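Local coordinates for protein capsid (Human calicivirus NLV/Boxer/2001/US, PDB 4RDJ) that forms the outer, protruding part of the norovirus capsid as a dimer, the region that in noroviruses typically recognises host glycans, at residues T62-A67 and L233-V238; P147-V152 and G192-Q197; I77-G82 and E159-V164. All blocks are in the same frame, centred on the assembly; numbering follows the deposited sequence. Where two conformers were deposited one is given.

The three contacts are spread along the elongated chain. Interaction 1 is buried near the middle, about 8 Å from the chain centre, and reaches the dimer interface. Interactions 2 and 3 lie farther out, their centres about 19 Å and 29 Å from the chain centre, and both reach the antiparallel sheet that contains strands 72-80, 83-89 and 151-154. These two touch where T151 OG1 packs 3.6 Å from F78 CZ. Interactions 1 and 2 do not touch; their nearest atoms are about 8 Å apart. Interactions 1 and 3 are more widely separated, with centres about 33 Å apart. In sequence, interactions 2 and 3 nest inside the loop closed by interaction 1 and cross each other.

Interaction 1 (T62-A67 and L233-V238); sequences TTTVSA and LPQEFV
The amide of Q235 reaches from the start of helix 235-244 to two successive backbone carbonyls of the loop 62-67. NE2 of Q235 donates to O of T64 at 2.8 Å and to O of V65 at 3.0 Å. Both acceptors lie close to the amide plane, and each takes its own N-H. The bond to V65 is the straighter, at 156°. Seen from the carbonyls, NE2 sits above each plane and not on a lone pair, most markedly at V65. CG of Q235 is anti to the backbone N (chi1 -177°). That first torsion puts CG of Q235 3.8 Å from CB of A67; the bend at chi2 then turns the amide to the loop carbonyls. One turn on, V238 meets T63 tip to tip, with CG1 of V238 3.7 Å from CG2 of T63. The same CG1 of V238 packs 3.7 Å from O of T64.

Further out, T63 OG1 is turned from the helix and bonds to R52 N. S66 OG bonds to E236 of the second subunit, and A67 packs on A67 of that subunit. P234 is the N-cap residue of the helix. The contact thus ties the loop ahead of strand 72-80 to the first turn of the helix, beside the dimer interface. All the touching residues are buried. Two loop carbonyls therefore find a donor in one side-chain amide, and both N-H groups of that amide are used, which should fix its rotation.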
# COMPACT_ATOMS: atom_id res chain seq x y z
N THR B 62 0.98 15.36 -4.42
CA THR B 62 0.83 14.13 -5.18
C THR B 62 0.12 13.05 -4.36
O THR B 62 0.11 11.88 -4.72
CB THR B 62 2.20 13.60 -5.65
OG1 THR B 62 3.09 13.50 -4.54
CG2 THR B 62 2.80 14.55 -6.68
N THR B 63 -0.51 13.47 -3.27
CA THR B 63 -1.13 12.52 -2.36
C THR B 63 -2.29 11.74 -2.97
O THR B 63 -3.12 12.32 -3.68
CB THR B 63 -1.56 13.24 -1.07
OG1 THR B 63 -0.42 13.90 -0.53
CG2 THR B 63 -2.13 12.26 -0.04
N THR B 64 -2.32 10.44 -2.70
CA THR B 64 -3.37 9.53 -3.14
C THR B 64 -4.17 9.01 -1.96
O THR B 64 -3.75 9.13 -0.80
CB THR B 64 -2.80 8.27 -3.84
OG1 THR B 64 -1.85 7.63 -2.97
CG2 THR B 64 -2.13 8.63 -5.14
N VAL B 65 -5.29 8.38 -2.27
CA VAL B 65 -6.07 7.71 -1.25
C VAL B 65 -5.35 6.46 -0.74
O VAL B 65 -5.20 6.26 0.47
CB VAL B 65 -7.47 7.35 -1.76
CG1 VAL B 65 -8.22 6.55 -0.71
CG2 VAL B 65 -8.23 8.63 -2.08
N SER B 66 -4.89 5.62 -1.66
CA SER B 66 -4.36 4.30 -1.31
C SER B 66 -2.86 4.25 -1.09
O SER B 66 -2.09 4.84 -1.85
CB SER B 66 -4.74 3.28 -2.38
OG SER B 66 -4.32 1.97 -2.02
N ALA B 67 -2.44 3.50 -0.07
CA ALA B 67 -1.01 3.23 0.14
C ALA B 67 -0.41 2.47 -1.04
O ALA B 67 0.81 2.46 -1.22
CB ALA B 67 -0.80 2.45 1.45
N LEU B 233 1.93 12.57 8.11
CA LEU B 233 0.70 11.84 8.45
C LEU B 233 0.81 10.38 8.04
O LEU B 233 1.34 10.08 6.98
CB LEU B 233 -0.52 12.42 7.72
CG LEU B 233 -1.21 13.69 8.22
CD1 LEU B 233 -2.40 14.01 7.31
CD2 LEU B 233 -1.65 13.53 9.66
N PRO B 234 0.27 9.48 8.87
CA PRO B 234 0.14 8.09 8.39
C PRO B 234 -0.81 8.05 7.19
O PRO B 234 -1.76 8.83 7.13
CB PRO B 234 -0.47 7.35 9.58
CG PRO B 234 -0.23 8.27 10.78
CD PRO B 234 -0.31 9.65 10.21
N GLN B 235 -0.55 7.14 6.26
CA GLN B 235 -1.36 7.08 5.04
C GLN B 235 -2.83 6.84 5.35
O GLN B 235 -3.71 7.43 4.71
CB GLN B 235 -0.83 6.02 4.07
CG GLN B 235 -1.62 5.97 2.76
CD GLN B 235 -1.54 7.28 2.00
OE1 GLN B 235 -0.54 8.01 2.09
NE2 GLN B 235 -2.59 7.60 1.23
N GLU B 236 -3.12 6.00 6.33
CA GLU B 236 -4.51 5.67 6.63
C GLU B 236 -5.27 6.85 7.26
O GLU B 236 -6.50 6.88 7.22
CB GLU B 236 -4.61 4.41 7.49
CG GLU B 236 -4.30 3.10 6.72
CD GLU B 236 -2.81 2.85 6.48
OE1 GLU B 236 -1.95 3.57 7.02
OE2 GLU B 236 -2.50 1.88 5.74
N PHE B 237 -4.56 7.83 7.82
CA PHE B 237 -5.20 9.09 8.21
C PHE B 237 -5.73 9.80 6.96
O PHE B 237 -6.83 10.37 6.97
CB PHE B 237 -4.22 10.03 8.93
CG PHE B 237 -4.15 9.83 10.43
CD1 PHE B 237 -3.85 8.60 10.98
CD2 PHE B 237 -4.34 10.91 11.28
CE1 PHE B 237 -3.76 8.43 12.36
CE2 PHE B 237 -4.25 10.76 12.66
CZ PHE B 237 -3.97 9.52 13.20
N VAL B 238 -4.95 9.76 5.88
CA VAL B 238 -5.34 10.42 4.64
C VAL B 238 -6.64 9.84 4.07
O VAL B 238 -7.58 10.59 3.77
CB VAL B 238 -4.24 10.33 3.56
CG1 VAL B 238 -4.72 10.97 2.26
CG2 VAL B 238 -2.96 10.99 4.06

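Interaction 2 (P147-V152 and G192-Q197); sequences PHLGTV and GSNLTQ
H148 and L149 sit in the 3-10 turn 147-149, which links strands 145-146 and 151-154, and they meet the surface loop at G192-N194. The turn returns to the sheet through a G1 beta bulge, in which G150 and T151 both face A146. H148 ND1 donates to the backbone O of G192 at 2.9 Å, with an N-H...O angle of 143°. G192 O lies at the ring edge but is tilted somewhat from the ring plane. From the acceptor's side, ND1 stands above the carbonyl plane and not on a lone pair. The imidazole is brought there by a first torsion that sets CG anti to the backbone N (chi1 -169°). The backbones are also close here, with H148 CA 5.3 Å from G192 CA.

Next to this bond, the leucine and asparagine side chains cross at a slant. L149 CD2 presses on N194 and lies 3.3 Å from N194 ND2. It is equally close to CB and CG of N194, so the packing is tight. The other methyl, L149 CD1, is 3.9 Å from S193 O. A water joins the two sides beside this contact. It donates to H148 O at 2.8 Å and accepts from N194 ND2 at 2.9 Å. The same water lies over the centre of one face of the H148 ring. From N194 to Q197 the loop makes a type II' beta turn.

Around the contact, P147 packs on Y191, and H148 on Y96. Since a carbonyl can only accept, ND1 must carry a hydrogen; if the ring is neutral, NE2 would be its bare nitrogen.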
# COMPACT_ATOMS: atom_id res chain seq x y z
N PRO B 147 9.11 15.83 -13.93
CA PRO B 147 7.85 15.08 -13.89
C PRO B 147 6.61 15.97 -14.03
O PRO B 147 5.58 15.50 -14.51
CB PRO B 147 7.88 14.40 -12.51
CG PRO B 147 8.79 15.27 -11.69
CD PRO B 147 9.85 15.72 -12.66
N HIS B 148 6.71 17.24 -13.65
CA HIS B 148 5.60 18.16 -13.83
C HIS B 148 5.28 18.34 -15.31
O HIS B 148 4.13 18.57 -15.69
CB HIS B 148 5.88 19.51 -13.17
CG HIS B 148 4.68 20.41 -13.10
ND1 HIS B 148 4.77 21.78 -13.09
CD2 HIS B 148 3.36 20.12 -13.03
CE1 HIS B 148 3.56 22.31 -13.02
NE2 HIS B 148 2.68 21.32 -12.98
N LEU B 149 6.32 18.24 -16.14
CA LEU B 149 6.17 18.32 -17.60
C LEU B 149 6.00 16.94 -18.23
O LEU B 149 6.00 16.80 -19.45
CB LEU B 149 7.38 19.02 -18.22
CG LEU B 149 7.54 20.50 -17.88
CD1 LEU B 149 8.74 21.07 -18.61
CD2 LEU B 149 6.29 21.24 -18.28
N GLY B 150 5.87 15.92 -17.39
CA GLY B 150 5.57 14.58 -17.86
C GLY B 150 6.75 13.70 -18.25
O GLY B 150 6.54 12.63 -18.81
N THR B 151 7.97 14.12 -17.94
CA THR B 151 9.15 13.37 -18.37
C THR B 151 10.24 13.32 -17.31
O THR B 151 10.51 14.30 -16.61
CB THR B 151 9.74 13.96 -19.67
OG1 THR B 151 10.84 13.15 -20.11
CG2 THR B 151 10.22 15.38 -19.46
N VAL B 152 10.86 12.15 -17.18
CA VAL B 152 12.05 12.00 -16.34
C VAL B 152 13.11 11.21 -17.09
O VAL B 152 12.79 10.29 -17.85
CB VAL B 152 11.74 11.34 -14.98
CG1 VAL B 152 10.83 12.23 -14.15
CG2 VAL B 152 11.13 9.95 -15.19
N GLY B 192 9.72 20.72 -11.75
CA GLY B 192 9.70 21.41 -13.03
C GLY B 192 8.61 22.47 -13.09
O GLY B 192 7.57 22.35 -12.46
N SER B 193 8.86 23.51 -13.87
CA SER B 193 7.89 24.57 -14.05
C SER B 193 7.45 24.57 -15.49
O SER B 193 8.21 24.19 -16.38
CB SER B 193 8.51 25.92 -13.72
OG SER B 193 9.41 26.31 -14.74
N ASN B 194 6.21 24.98 -15.72
CA ASN B 194 5.66 25.03 -17.08
C ASN B 194 5.07 26.40 -17.36
O ASN B 194 3.87 26.62 -17.17
CB ASN B 194 4.60 23.94 -17.26
CG ASN B 194 4.19 23.77 -18.71
OD1 ASN B 194 4.55 24.59 -19.56
ND2 ASN B 194 3.45 22.70 -19.01
N LEU B 195 5.91 27.32 -17.81
CA LEU B 195 5.49 28.69 -18.11
C LEU B 195 4.64 29.30 -16.98
O LEU B 195 5.15 29.47 -15.87
CB LEU B 195 4.81 28.77 -19.48
CG LEU B 195 5.75 28.32 -20.60
CD1 LEU B 195 5.06 28.37 -21.96
CD2 LEU B 195 7.04 29.17 -20.62
N THR B 196 3.37 29.62 -17.24
CA THR B 196 2.55 30.28 -16.22
C THR B 196 1.77 29.30 -15.33
O THR B 196 1.09 29.72 -14.39
CB THR B 196 1.52 31.26 -16.82
OG1 THR B 196 0.47 30.52 -17.46
CG2 THR B 196 2.17 32.21 -17.82
N GLN B 197 1.86 28.01 -15.62
CA GLN B 197 1.05 27.06 -14.86
C GLN B 197 1.46 26.99 -13.39
O GLN B 197 2.64 27.03 -13.06
CB GLN B 197 1.11 25.66 -15.49
CG GLN B 197 0.68 25.65 -16.96
CD GLN B 197 -0.69 26.28 -17.16
OE1 GLN B 197 -0.83 27.30 -17.84
NE2 GLN B 197 -1.71 25.66 -16.59
O HOH W 1 2.87 20.71 -16.99

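Interaction 3 (I77-G82 and E159-V164); sequences IFNNNG and ELDQFV
I77 in strand 72-80 runs close to V164, just after the 3-10 turn 161-163, with I77 CA 5.0 Å from V164 CA, and the backbone of I77 bonds to G165 and K166 just beyond. The side chain of I77 packs against the end of the turn. Its CB lies 3.5 Å from F163 O. Its CD1 lies 3.7 Å from F163 CB, and the two side chains run side by side and point the same way. The F163 ring itself leads off to an edge-to-face contact with F119. V164 packs on the strand between I77 and N79. Its CG2 approaches N79 CB at 3.8 Å, and the same methyl is 4.3 Å from I77 CG2.

The contact packs a loop on the antiparallel sheet, probably that of the P2 subdomain as in other noroviruses. The loop that contains the 3-10 turn follows strand 151-154 and leads into strand 167-177, which pairs with strand 72-80.

At the strand end, N79 does two jobs. Its OD1 accepts from G82 N at 2.8 Å, in the carbonyl plane, forming an Asx motif in the turn before strand 83-89. This holds the amide in place, and its ND2 faces the other segment. CG of N79 is anti to the backbone N (chi1 172°), which places the amide so that ND2 comes within one water of D161 OD1. N79 ND2 and D161 OD1 are too far apart to bond directly. A water bridges them, accepting from N79 ND2 at 2.9 Å and donating to D161 OD1 at 2.9 Å. D161 OD1 also bonds to Y84 OH, on strand 83-89.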
# COMPACT_ATOMS: atom_id res chain seq x y z
N ILE B 77 8.60 3.95 -21.70
CA ILE B 77 10.03 4.21 -21.80
C ILE B 77 10.38 4.65 -23.22
O ILE B 77 9.88 4.10 -24.20
CB ILE B 77 10.85 2.97 -21.38
CG1 ILE B 77 10.72 2.76 -19.87
CG2 ILE B 77 12.32 3.15 -21.76
CD1 ILE B 77 11.31 1.47 -19.35
N PHE B 78 11.23 5.67 -23.32
CA PHE B 78 11.67 6.16 -24.62
C PHE B 78 13.18 6.25 -24.70
O PHE B 78 13.88 6.24 -23.69
CB PHE B 78 11.03 7.52 -24.94
CG PHE B 78 11.47 8.65 -24.04
CD1 PHE B 78 12.67 9.30 -24.25
CD2 PHE B 78 10.66 9.07 -22.99
CE1 PHE B 78 13.08 10.34 -23.43
CE2 PHE B 78 11.06 10.12 -22.16
CZ PHE B 78 12.27 10.75 -22.38
N ASN B 79 13.67 6.33 -25.93
CA ASN B 79 15.09 6.50 -26.18
C ASN B 79 15.24 7.56 -27.26
O ASN B 79 14.93 7.31 -28.43
CB ASN B 79 15.71 5.19 -26.65
CG ASN B 79 17.16 5.35 -27.13
OD1 ASN B 79 17.79 6.39 -26.91
ND2 ASN B 79 17.69 4.32 -27.77
N ASN B 80 15.70 8.74 -26.86
CA ASN B 80 15.98 9.81 -27.81
C ASN B 80 17.48 9.99 -27.98
O ASN B 80 18.13 10.62 -27.14
CB ASN B 80 15.36 11.13 -27.34
CG ASN B 80 13.86 11.16 -27.51
OD1 ASN B 80 13.31 10.50 -28.39
ND2 ASN B 80 13.18 11.93 -26.67
N ASN B 81 18.02 9.41 -29.04
CA ASN B 81 19.44 9.57 -29.38
C ASN B 81 20.36 9.15 -28.24
O ASN B 81 21.39 9.78 -27.99
CB ASN B 81 19.71 11.02 -29.80
CG ASN B 81 21.08 11.20 -30.44
OD1 ASN B 81 21.38 10.59 -31.46
ND2 ASN B 81 21.91 12.06 -29.85
N GLY B 82 19.98 8.08 -27.54
CA GLY B 82 20.79 7.57 -26.45
C GLY B 82 20.46 8.18 -25.10
O GLY B 82 21.08 7.83 -24.09
N GLU B 159 20.46 -1.95 -20.08
CA GLU B 159 19.43 -2.98 -20.05
C GLU B 159 18.04 -2.41 -20.34
O GLU B 159 17.03 -3.02 -19.99
CB GLU B 159 19.41 -3.67 -18.68
CG GLU B 159 20.72 -4.36 -18.31
CD GLU B 159 20.98 -5.58 -19.16
OE1 GLU B 159 20.04 -6.06 -19.83
OE2 GLU B 159 22.14 -6.06 -19.17
N LEU B 160 17.99 -1.25 -20.99
CA LEU B 160 16.71 -0.56 -21.20
C LEU B 160 16.11 -0.76 -22.59
O LEU B 160 14.92 -0.52 -22.79
CB LEU B 160 16.86 0.94 -20.92
CG LEU B 160 17.21 1.36 -19.50
CD1 LEU B 160 17.42 2.86 -19.43
CD2 LEU B 160 16.12 0.92 -18.54
N ASP B 161 16.92 -1.19 -23.54
CA ASP B 161 16.47 -1.19 -24.93
C ASP B 161 15.26 -2.08 -25.20
O ASP B 161 14.38 -1.72 -25.98
CB ASP B 161 17.62 -1.49 -25.88
CG ASP B 161 18.67 -0.40 -25.85
OD1 ASP B 161 18.35 0.73 -26.29
OD2 ASP B 161 19.80 -0.66 -25.39
N GLN B 162 15.20 -3.23 -24.54
CA GLN B 162 14.08 -4.15 -24.73
C GLN B 162 12.78 -3.52 -24.25
O GLN B 162 11.70 -3.99 -24.61
CB GLN B 162 14.32 -5.49 -24.03
CG GLN B 162 14.33 -5.41 -22.51
CD GLN B 162 14.01 -6.74 -21.86
OE1 GLN B 162 14.82 -7.29 -21.11
NE2 GLN B 162 12.82 -7.27 -22.14
N PHE B 163 12.88 -2.46 -23.46
CA PHE B 163 11.68 -1.81 -22.92
C PHE B 163 11.28 -0.53 -23.64
O PHE B 163 10.26 0.08 -23.32
CB PHE B 163 11.85 -1.53 -21.42
CG PHE B 163 12.10 -2.75 -20.59
CD1 PHE B 163 11.09 -3.67 -20.35
CD2 PHE B 163 13.36 -2.99 -20.04
CE1 PHE B 163 11.31 -4.80 -19.58
CE2 PHE B 163 13.59 -4.11 -19.27
CZ PHE B 163 12.57 -5.02 -19.04
N VAL B 164 12.07 -0.11 -24.62
CA VAL B 164 11.76 1.12 -25.34
C VAL B 164 10.44 0.94 -26.07
O VAL B 164 10.23 -0.05 -26.78
CB VAL B 164 12.88 1.51 -26.30
CG1 VAL B 164 12.44 2.65 -27.20
CG2 VAL B 164 14.12 1.90 -25.50
O HOH W 2 16.61 1.69 -28.37